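Local coordinates for protein amoebiasin-2 (Entamoeba histolytica, PDB 3M86) that inhibits cysteine proteases of the amoeba, blocking their substrate-binding site with a wedge made of three loops, at residues L25-L30 against I71-L76. Numbering follows the deposited sequence.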
ATOM      1  N   LEU A  25      10.783   6.334   3.857  1.00  9.59           N
ATOM      2  CA  LEU A  25       9.423   6.340   3.334  1.00 10.85           C
ATOM      3  C   LEU A  25       9.041   4.946   2.885  1.00 12.86           C
ATOM      4  O   LEU A  25       9.892   4.207   2.397  1.00 13.46           O
ATOM      5  CB  LEU A  25       9.297   7.284   2.140  1.00 14.72           C
ATOM      6  CG  LEU A  25       9.208   8.792   2.345  1.00 30.88           C
ATOM      7  CD1 LEU A  25       9.143   9.470   0.988  1.00 30.49           C
ATOM      8  CD2 LEU A  25       7.981   9.140   3.177  1.00 32.29           C
ATOM      9  N   ILE A  26       7.766   4.599   3.045  1.00  8.16           N
ATOM     10  CA  ILE A  26       7.225   3.359   2.492  1.00  8.22           C
ATOM     11  C   ILE A  26       6.333   3.709   1.321  1.00 11.28           C
ATOM     12  O   ILE A  26       5.501   4.609   1.422  1.00 10.99           O
ATOM     13  CB  ILE A  26       6.402   2.608   3.533  1.00 11.85           C
ATOM     14  CG1 ILE A  26       7.308   2.123   4.661  1.00 17.75           C
ATOM     15  CG2 ILE A  26       5.666   1.406   2.896  1.00 13.46           C
ATOM     16  CD1 ILE A  26       6.561   1.677   5.877  1.00 23.41           C
ATOM     17  N   LYS A  27       6.537   3.021   0.201  1.00  9.19           N
ATOM     18  CA  LYS A  27       5.670   3.190  -0.969  1.00  7.60           C
ATOM     19  C   LYS A  27       5.063   1.849  -1.314  1.00  9.14           C
ATOM     20  O   LYS A  27       5.758   0.955  -1.778  1.00 11.18           O
ATOM     21  CB  LYS A  27       6.434   3.743  -2.185  1.00 12.52           C
ATOM     22  CG  LYS A  27       6.823   5.221  -2.128  1.00 17.42           C
ATOM     23  CD  LYS A  27       7.253   5.718  -3.521  1.00 19.52           C
ATOM     24  CE  LYS A  27       7.779   7.146  -3.473  1.00 30.09           C
ATOM     25  NZ  LYS A  27       8.299   7.609  -4.795  1.00 31.99           N
ATOM     26  N   ILE A  28       3.760   1.721  -1.075  1.00  8.11           N
ATOM     27  CA  ILE A  28       3.021   0.510  -1.393  1.00  6.80           C
ATOM     28  C   ILE A  28       2.458   0.713  -2.790  1.00  9.28           C
ATOM     29  O   ILE A  28       1.700   1.655  -3.026  1.00 11.39           O
ATOM     30  CB  ILE A  28       1.893   0.303  -0.387  1.00  9.02           C
ATOM     31  CG1 ILE A  28       2.496   0.139   1.019  1.00 11.40           C
ATOM     32  CG2 ILE A  28       1.032  -0.916  -0.774  1.00 11.67           C
ATOM     33  CD1 ILE A  28       1.493   0.300   2.142  1.00 13.83           C
ATOM     34  N   GLN A  29       2.842  -0.162  -3.709  1.00  7.35           N
ATOM     35  CA  GLN A  29       2.475  -0.027  -5.114  1.00  8.84           C
ATOM     36  C   GLN A  29       1.758  -1.300  -5.542  1.00  8.29           C
ATOM     37  O   GLN A  29       2.367  -2.372  -5.582  1.00 11.70           O
ATOM     38  CB  GLN A  29       3.724   0.197  -5.970  1.00  9.76           C
ATOM     39  CG  GLN A  29       4.382   1.551  -5.692  1.00 14.82           C
ATOM     40  CD  GLN A  29       5.531   1.861  -6.643  1.00 21.10           C
ATOM     41  OE1 GLN A  29       6.053   0.973  -7.317  1.00 26.68           O
ATOM     42  NE2 GLN A  29       5.929   3.128  -6.694  1.00 26.41           N
ATOM     43  N   LEU A  30       0.463  -1.167  -5.813  1.00  7.68           N
ATOM     44  CA  LEU A  30      -0.401  -2.321  -6.058  1.00  7.24           C
ATOM     45  C   LEU A  30      -1.157  -2.120  -7.353  1.00  9.68           C
ATOM     46  O   LEU A  30      -1.435  -0.995  -7.748  1.00 13.59           O
ATOM     47  CB  LEU A  30      -1.415  -2.465  -4.914  1.00  6.89           C
ATOM     48  CG  LEU A  30      -0.801  -2.516  -3.512  1.00  8.37           C
ATOM     49  CD1 LEU A  30      -1.910  -2.511  -2.465  1.00 12.54           C
ATOM     50  CD2 LEU A  30       0.091  -3.750  -3.360  1.00  9.90           C
ATOM     51  N   ILE A  71      -2.695   1.526 -11.246  1.00 11.10           N
ATOM     52  CA  ILE A  71      -1.752   1.389 -10.156  1.00 10.35           C
ATOM     53  C   ILE A  71      -2.190   2.245  -8.990  1.00 10.78           C
ATOM     54  O   ILE A  71      -2.459   3.439  -9.157  1.00 12.47           O
ATOM     55  CB  ILE A  71      -0.346   1.828 -10.591  1.00 12.98           C
ATOM     56  CG1 ILE A  71       0.124   0.956 -11.760  1.00 18.50           C
ATOM     57  CG2 ILE A  71       0.614   1.760  -9.418  1.00 17.09           C
ATOM     58  CD1 ILE A  71       1.511   1.310 -12.252  1.00 27.75           C
ATOM     59  N   ARG A  72      -2.256   1.627  -7.813  1.00  8.85           N
ATOM     60  CA  ARG A  72      -2.507   2.345  -6.562  1.00  9.08           C
ATOM     61  C   ARG A  72      -1.193   2.504  -5.833  1.00  8.59           C
ATOM     62  O   ARG A  72      -0.469   1.537  -5.643  1.00  9.77           O
ATOM     63  CB  ARG A  72      -3.474   1.552  -5.692  1.00  8.06           C
ATOM     64  CG  ARG A  72      -3.745   2.180  -4.330  1.00  8.50           C
ATOM     65  CD  ARG A  72      -4.651   3.391  -4.437  1.00  7.93           C
ATOM     66  NE  ARG A  72      -4.974   3.977  -3.124  1.00 11.35           N
ATOM     67  CZ  ARG A  72      -5.919   3.520  -2.304  1.00 18.72           C
ATOM     68  NH1 ARG A  72      -6.657   2.461  -2.644  1.00 14.41           N
ATOM     69  NH2 ARG A  72      -6.131   4.123  -1.133  1.00 16.87           N
ATOM     70  N   GLU A  73      -0.862   3.723  -5.437  1.00  8.81           N
ATOM     71  CA  GLU A  73       0.384   3.922  -4.736  1.00  8.85           C
ATOM     72  C   GLU A  73       0.100   4.718  -3.483  1.00  9.56           C
ATOM     73  O   GLU A  73      -0.445   5.819  -3.546  1.00 11.11           O
ATOM     74  CB  GLU A  73       1.399   4.666  -5.596  1.00 11.76           C
ATOM     75  CG  GLU A  73       2.667   4.915  -4.809  1.00 21.11           C
ATOM     76  CD  GLU A  73       3.597   5.888  -5.478  1.00 30.22           C
ATOM     77  OE1 GLU A  73       3.322   7.108  -5.426  1.00 32.85           O
ATOM     78  OE2 GLU A  73       4.608   5.431  -6.046  1.00 37.36           O
ATOM     79  N   ILE A  74       0.455   4.139  -2.343  1.00  8.28           N
ATOM     80  CA  ILE A  74       0.219   4.776  -1.057  1.00  7.88           C
ATOM     81  C   ILE A  74       1.576   4.988  -0.414  1.00  8.04           C
ATOM     82  O   ILE A  74       2.333   4.039  -0.234  1.00 10.45           O
ATOM     83  CB  ILE A  74      -0.627   3.887  -0.132  1.00 11.05           C
ATOM     84  CG1 ILE A  74      -2.000   3.626  -0.764  1.00 13.79           C
ATOM     85  CG2 ILE A  74      -0.789   4.554   1.224  1.00 11.36           C
ATOM     86  CD1 ILE A  74      -2.735   2.437  -0.178  1.00 18.32           C
ATOM     87  N   GLN A  75       1.897   6.236  -0.098  1.00  9.81           N
ATOM     88  CA  GLN A  75       3.182   6.524   0.523  1.00  9.26           C
ATOM     89  C   GLN A  75       2.987   6.899   1.979  1.00 11.35           C
ATOM     90  O   GLN A  75       2.158   7.765   2.295  1.00 14.53           O
ATOM     91  CB  GLN A  75       3.891   7.656  -0.205  1.00 13.04           C
ATOM     92  CG  GLN A  75       4.101   7.404  -1.681  1.00 14.85           C
ATOM     93  CD  GLN A  75       4.874   8.539  -2.323  1.00 21.17           C
ATOM     94  OE1 GLN A  75       5.656   9.222  -1.658  1.00 30.84           O
ATOM     95  NE2 GLN A  75       4.653   8.755  -3.606  1.00 17.13           N
ATOM     96  N   LEU A  76       3.749   6.254   2.865  1.00  7.63           N
ATOM     97  CA  LEU A  76       3.628   6.500   4.300  1.00  8.58           C
ATOM     98  C   LEU A  76       4.944   6.980   4.886  1.00  8.92           C
ATOM     99  O   LEU A  76       6.008   6.424   4.593  1.00 11.47           O
ATOM    100  CB  LEU A  76       3.244   5.219   5.041  1.00 10.93           C
ATOM    101  CG  LEU A  76       1.925   4.577   4.618  1.00 10.56           C
ATOM    102  CD1 LEU A  76       1.770   3.222   5.299  1.00 13.84           C
ATOM    103  CD2 LEU A  76       0.789   5.518   4.980  1.00 18.09           C
TER
HETATM  104  O   HOH W   1       6.145   7.438  -6.882  1.00 34.56           O
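Glu73 and Gln29 meet because both chains run extended from different first torsions: CG of Glu73 is anti to the backbone N (chi1 177°), whereas CG of Gln29 lies beside its N and anti to the carbonyl carbon (chi1 -68°). The two side chains then travel alongside each other, amide and carboxylate planes nearly coplanar (18° apart), and Gln29 NE2 donates to the anti lone pair of Glu73 OE2 at 2.7 Å. The other carboxylate oxygen, Glu73 OE1, is approached from above its plane by Gln75 NE2 at 2.8 Å. Lys27 lies flank to flank with Gln75, its CE 3.4 Å from Gln75 CD. Its ammonium reaches the acid through water, Lys27 NZ to water 1 at 3.0 Å and water 1 to Glu73 OE2 at 2.7 Å; the direct gap from Lys27 NZ to Glu73 OE2 is 4.5 Å, too long for direct ion pairing.

Beneath this polar face, the hydrogen-bonded pairs Ile26-Leu76, Ile28-Ile74 and Leu30-Arg72 supply six backbone bonds that join antiparallel strands 25-32 and 70-78. On the other face, Ile28 CD1 meets Leu76 CD1 at 4.3 Å, and these residues pack on Ile86 of strand 82-91 in the facing sheet, as expected for the immunoglobulin-like sandwich of I42 inhibitors. On that same face the guanidinium of Arg72 has its partners outside the two segments, NE in a salt bridge with Asp54 and NH1 in a hydrogen bond to Trp40 O.

With two amide donors, a water and a nearby ammonium around it, the Glu73 carboxylate is probably favoured in its ionised form, while Ile26, Ile28, Leu30, Ile74 and Leu76 give aliphatic packing to the sandwich core.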